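Side-chain contacts in alpha-1,3-glucanase (Paenibacillus glycanilyticus, PDB 6K0P), which hydrolyses alpha-1,3-linked glucans with a catalytic domain of glycoside hydrolase family 87 and binds the disaccharide nigerose: residues Asn73-Arg78 / Val89-Asp94; Gly238-Lys243 / Asn300-His305. The protein carries 1 engineered substitution. All coordinates share one frame; numbering follows the deposited sequence.

Overall arrangement
Contact 1 (73-78 with 89-94) comes first in the chain and closes before contact 2 (238-243 with 300-305) opens; their centres lie about 19 Å apart. The first belongs to the N-terminal beta-sandwich, where strands 72-80 and 86-93 sit in two different antiparallel sheets. The second belongs to the right-handed parallel beta-helix of the pectate lyase-like clan and joins the loop before strand 242-245 to strand 297-304. The two contacts meet directly: the side chains of Ala74 and Val76 and the backbone O of Phe75 touch Trp240, and Val76 also reaches Trp302. Strand 72-80 therefore has one face in the sandwich core and the other against the beta-helix, tying the two domains together.

Contact 1. Residues Asn73-Arg78 / Val89-Asp94; sequences NAFVLR and VSIYAD
Two sheets of the N-terminal beta-sandwich face each other here, and Phe75 and Leu77 of one strand meet Ile91 and Val89 of the other through the hydrophobic core. Phe75 and Leu77, and Val89 and Ile91, alternate residues of their strands, point inward, with the CA atoms of Phe75 and Ile91 9.7 Å apart, a distance bridged by side chains alone. Ile91 extends its CG1 branch anti to the backbone N (chi1 -178°), which carries CD1 across to lie over one face of the Phe75 ring. This CH-pi contact places CD1 4.1 Å from the ring centroid, 15° off the normal and shifted a little toward the CG-CD2 side. Two residues along each strand, Leu77 and Val89 cross at about a right angle and meet methyl to methyl, Leu77 CD2 to Val89 CG1 at 3.6 Å. Ile155 of strand 152-156 packs on both Leu77 and Val89, while Leu141 touches Ile91 and Leu143 touches Phe75. Beyond this layer, Arg78 forms a salt bridge with Asp168, a residue of the calcium site. No hydrogen bond crosses between the two segments, so their cohesion comes from dispersion and the exclusion of water, with the aromatic face adding a weak CH-pi attraction.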
# COMPACT_ATOMS: atom_id res chain seq x y z
N ASN A 73 3.99 22.83 8.24
CA ASN A 73 2.73 23.49 8.57
C ASN A 73 1.54 22.53 8.54
O ASN A 73 0.41 22.96 8.78
CB ASN A 73 2.43 24.68 7.64
CG ASN A 73 2.44 24.31 6.16
OD1 ASN A 73 2.48 23.15 5.80
ND2 ASN A 73 2.41 25.32 5.29
N ALA A 74 1.77 21.25 8.24
CA ALA A 74 0.67 20.31 8.05
C ALA A 74 1.06 18.96 8.60
O ALA A 74 2.24 18.59 8.61
CB ALA A 74 0.30 20.19 6.57
N PHE A 75 0.05 18.20 9.04
CA PHE A 75 0.28 17.02 9.86
C PHE A 75 -0.76 15.96 9.56
O PHE A 75 -1.94 16.28 9.36
CB PHE A 75 0.24 17.37 11.35
CG PHE A 75 1.23 18.42 11.74
CD1 PHE A 75 2.54 18.07 12.05
CD2 PHE A 75 0.89 19.76 11.71
CE1 PHE A 75 3.47 19.04 12.36
CE2 PHE A 75 1.83 20.73 12.00
CZ PHE A 75 3.11 20.37 12.34
N VAL A 76 -0.34 14.70 9.57
CA VAL A 76 -1.27 13.57 9.54
C VAL A 76 -0.96 12.67 10.73
O VAL A 76 0.18 12.21 10.89
CB VAL A 76 -1.21 12.79 8.21
CG1 VAL A 76 -2.22 11.63 8.25
CG2 VAL A 76 -1.51 13.71 7.02
N LEU A 77 -1.96 12.43 11.56
CA LEU A 77 -1.82 11.60 12.75
C LEU A 77 -2.50 10.25 12.49
O LEU A 77 -3.73 10.18 12.37
CB LEU A 77 -2.48 12.28 13.95
CG LEU A 77 -2.22 11.61 15.29
CD1 LEU A 77 -0.79 11.92 15.76
CD2 LEU A 77 -3.26 12.10 16.29
N ARG A 78 -1.71 9.18 12.40
CA ARG A 78 -2.27 7.84 12.34
C ARG A 78 -2.51 7.38 13.77
O ARG A 78 -1.60 7.42 14.61
CB ARG A 78 -1.35 6.85 11.63
CG ARG A 78 -2.02 5.49 11.35
CD ARG A 78 -1.14 4.58 10.50
NE ARG A 78 -1.89 3.53 9.82
CZ ARG A 78 -1.88 2.24 10.18
NH1 ARG A 78 -1.19 1.82 11.24
NH2 ARG A 78 -2.58 1.36 9.47
N VAL A 89 -8.02 15.22 19.51
CA VAL A 89 -6.81 15.17 20.31
C VAL A 89 -6.04 16.43 19.99
O VAL A 89 -6.16 16.99 18.89
CB VAL A 89 -6.00 13.87 20.08
CG1 VAL A 89 -5.34 13.86 18.70
CG2 VAL A 89 -4.96 13.67 21.19
N SER A 90 -5.25 16.91 20.94
CA SER A 90 -4.68 18.25 20.84
C SER A 90 -3.25 18.24 20.32
O SER A 90 -2.49 17.29 20.53
CB SER A 90 -4.71 18.93 22.20
OG SER A 90 -6.04 19.04 22.65
N ILE A 91 -2.88 19.32 19.62
CA ILE A 91 -1.53 19.49 19.11
C ILE A 91 -0.94 20.77 19.69
O ILE A 91 -1.61 21.81 19.74
CB ILE A 91 -1.46 19.47 17.57
CG1 ILE A 91 -0.01 19.61 17.09
CG2 ILE A 91 -2.34 20.56 16.94
CD1 ILE A 91 0.17 19.33 15.58
N TYR A 92 0.31 20.68 20.13
CA TYR A 92 1.07 21.77 20.72
C TYR A 92 2.36 21.97 19.94
O TYR A 92 2.96 21.00 19.45
CB TYR A 92 1.47 21.43 22.16
CG TYR A 92 0.37 21.47 23.19
CD1 TYR A 92 -0.68 20.56 23.16
CD2 TYR A 92 0.40 22.41 24.21
CE1 TYR A 92 -1.69 20.60 24.12
CE2 TYR A 92 -0.59 22.46 25.17
CZ TYR A 92 -1.63 21.56 25.12
OH TYR A 92 -2.61 21.63 26.08
N ALA A 93 2.80 23.23 19.84
CA ALA A 93 4.10 23.56 19.28
C ALA A 93 4.90 24.29 20.35
O ALA A 93 4.46 25.34 20.84
CB ALA A 93 3.96 24.45 18.03
N ASP A 94 6.06 23.73 20.71
CA ASP A 94 6.92 24.28 21.76
C ASP A 94 6.13 24.60 23.03
O ASP A 94 6.33 25.64 23.67
CB ASP A 94 7.73 25.47 21.26
CG ASP A 94 8.71 25.09 20.18
OD1 ASP A 94 9.18 23.93 20.18
OD2 ASP A 94 9.02 25.95 19.33

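Contact 2. Residues Gly238-Lys243 / Asn300-His305; sequences GPWYTK and NIWVEH
Trp240 and Trp302 form an edge-to-face pair on the parallel beta-helix, between the turn leading into strand 242-245 and strand 297-304. Trp302 supplies the edge: CZ3 stands over one face of the Trp240 indole and comes within 3.5 Å of Trp240 CE2, while CH2 lies 3.8 Å from Trp240 CZ2. The planes are inclined at 73°, and the centroid of the Trp240 five-membered ring is 4.9 Å from that of the Trp302 six-membered ring. Trp302 CG is anti to the backbone N, and a chi2 of 0° keeps CD1 on the side of CA, which sends the benzo edge to Trp240 and NE1 to Glu304. Trp302 NE1 makes a nearly straight bond to Glu304 OE2 (2.7 Å, 166°), in the indole plane and using the oxygen's anti lone pair, which holds the ring's rotation together with the packing on its edge. Pro239 wedges in beside the pair, CB against Trp302 CB at 3.8 Å. Its other end meets the amide of Asn300, with CD 3.5 Å from Asn300 ND2, a nitrogen that is hydrogen-bonded to Asp270. The loop itself is drawn in by Gly238 O, which accepts from both Tyr241 N and Thr242 N. Trp240 NE1 is hydrogen-bonded to Glu173 OE1. With an alanine in place of Trp240, the Trp302 edge would probably lose its aromatic face and Glu173 OE1 its indole N-H. Around the pair, Gln140 of strand 137-143 touches both indoles and Met142 touches Trp240, while Arg324 of strand 319-326 also packs on both rings. The indoles therefore touch both the sandwich strand 137-143 and strand 319-326, which pairs in parallel with 297-304, with Lys243 of a glycan pocket following in strand 242-245.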
# COMPACT_ATOMS: atom_id res chain seq x y z
N GLY A 238 -3.48 21.61 -5.50
CA GLY A 238 -2.63 20.85 -4.62
C GLY A 238 -3.48 19.93 -3.77
O GLY A 238 -4.62 20.27 -3.42
N PRO A 239 -2.96 18.75 -3.42
CA PRO A 239 -3.80 17.76 -2.73
C PRO A 239 -4.26 18.17 -1.33
O PRO A 239 -5.30 17.68 -0.88
CB PRO A 239 -2.93 16.49 -2.70
CG PRO A 239 -1.53 16.98 -2.89
CD PRO A 239 -1.63 18.21 -3.77
N TRP A 240 -3.52 19.03 -0.63
CA TRP A 240 -4.00 19.54 0.65
C TRP A 240 -5.11 20.57 0.50
O TRP A 240 -5.76 20.91 1.49
CB TRP A 240 -2.84 20.17 1.45
CG TRP A 240 -2.06 19.18 2.27
CD1 TRP A 240 -0.92 18.52 1.90
CD2 TRP A 240 -2.36 18.75 3.60
NE1 TRP A 240 -0.48 17.71 2.93
CE2 TRP A 240 -1.35 17.83 3.98
CE3 TRP A 240 -3.38 19.05 4.52
CZ2 TRP A 240 -1.34 17.20 5.24
CZ3 TRP A 240 -3.37 18.42 5.76
CH2 TRP A 240 -2.35 17.52 6.11
N TYR A 241 -5.35 21.06 -0.72
CA TYR A 241 -6.29 22.17 -0.92
C TYR A 241 -7.52 21.78 -1.71
O TYR A 241 -8.64 22.08 -1.28
CB TYR A 241 -5.58 23.34 -1.61
CG TYR A 241 -4.42 23.87 -0.83
CD1 TYR A 241 -4.62 24.54 0.37
CD2 TYR A 241 -3.11 23.68 -1.26
CE1 TYR A 241 -3.54 25.03 1.11
CE2 TYR A 241 -2.04 24.15 -0.54
CZ TYR A 241 -2.26 24.83 0.64
OH TYR A 241 -1.19 25.30 1.36
N THR A 242 -7.37 21.15 -2.87
CA THR A 242 -8.51 20.73 -3.69
C THR A 242 -8.92 19.34 -3.23
O THR A 242 -8.16 18.39 -3.40
CB THR A 242 -8.13 20.70 -5.16
OG1 THR A 242 -7.79 22.02 -5.60
CG2 THR A 242 -9.30 20.17 -6.01
N LYS A 243 -10.11 19.23 -2.64
CA LYS A 243 -10.61 17.97 -2.10
C LYS A 243 -11.89 17.60 -2.83
O LYS A 243 -12.90 18.31 -2.71
CB LYS A 243 -10.91 18.12 -0.60
CG LYS A 243 -9.68 18.52 0.21
CD LYS A 243 -10.06 18.86 1.65
CE LYS A 243 -8.86 19.33 2.46
NZ LYS A 243 -9.24 19.48 3.90
N ASN A 300 0.54 13.47 -8.51
CA ASN A 300 0.38 14.29 -7.29
C ASN A 300 -1.07 14.34 -6.83
O ASN A 300 -1.61 15.40 -6.50
CB ASN A 300 0.96 15.70 -7.50
CG ASN A 300 1.01 16.51 -6.21
OD1 ASN A 300 1.26 15.97 -5.11
ND2 ASN A 300 0.78 17.82 -6.33
N ILE A 301 -1.73 13.19 -6.84
CA ILE A 301 -3.05 13.08 -6.22
C ILE A 301 -2.96 12.22 -4.97
O ILE A 301 -2.08 11.36 -4.83
CB ILE A 301 -4.19 12.65 -7.16
CG1 ILE A 301 -4.13 11.17 -7.48
CG2 ILE A 301 -4.20 13.50 -8.45
CD1 ILE A 301 -5.42 10.67 -8.12
N TRP A 302 -3.86 12.49 -4.03
CA TRP A 302 -3.93 11.82 -2.74
C TRP A 302 -5.34 11.27 -2.62
O TRP A 302 -6.31 12.03 -2.68
CB TRP A 302 -3.63 12.87 -1.66
CG TRP A 302 -3.85 12.53 -0.20
CD1 TRP A 302 -4.31 11.35 0.34
CD2 TRP A 302 -3.60 13.41 0.90
NE1 TRP A 302 -4.37 11.46 1.72
CE2 TRP A 302 -3.95 12.72 2.08
CE3 TRP A 302 -3.13 14.72 0.99
CZ2 TRP A 302 -3.83 13.30 3.34
CZ3 TRP A 302 -3.02 15.30 2.25
CH2 TRP A 302 -3.37 14.59 3.40
N VAL A 303 -5.47 9.94 -2.54
CA VAL A 303 -6.76 9.27 -2.60
C VAL A 303 -6.90 8.37 -1.37
O VAL A 303 -5.96 7.65 -1.02
CB VAL A 303 -6.87 8.45 -3.90
CG1 VAL A 303 -8.18 7.71 -3.98
CG2 VAL A 303 -6.70 9.35 -5.11
N GLU A 304 -8.07 8.40 -0.75
CA GLU A 304 -8.39 7.58 0.41
C GLU A 304 -9.82 7.07 0.34
O GLU A 304 -10.70 7.70 -0.24
CB GLU A 304 -8.25 8.33 1.75
CG GLU A 304 -6.88 8.95 1.93
CD GLU A 304 -6.45 9.10 3.38
OE1 GLU A 304 -7.10 8.51 4.30
OE2 GLU A 304 -5.43 9.79 3.62
N HIS A 305 -10.05 5.91 0.96
CA HIS A 305 -11.41 5.43 1.22
C HIS A 305 -12.17 5.12 -0.06
O HIS A 305 -13.39 5.32 -0.15
CB HIS A 305 -12.18 6.36 2.16
CG HIS A 305 -11.44 6.66 3.42
ND1 HIS A 305 -11.43 7.91 4.01
CD2 HIS A 305 -10.66 5.87 4.20
CE1 HIS A 305 -10.67 7.87 5.09
NE2 HIS A 305 -10.19 6.65 5.23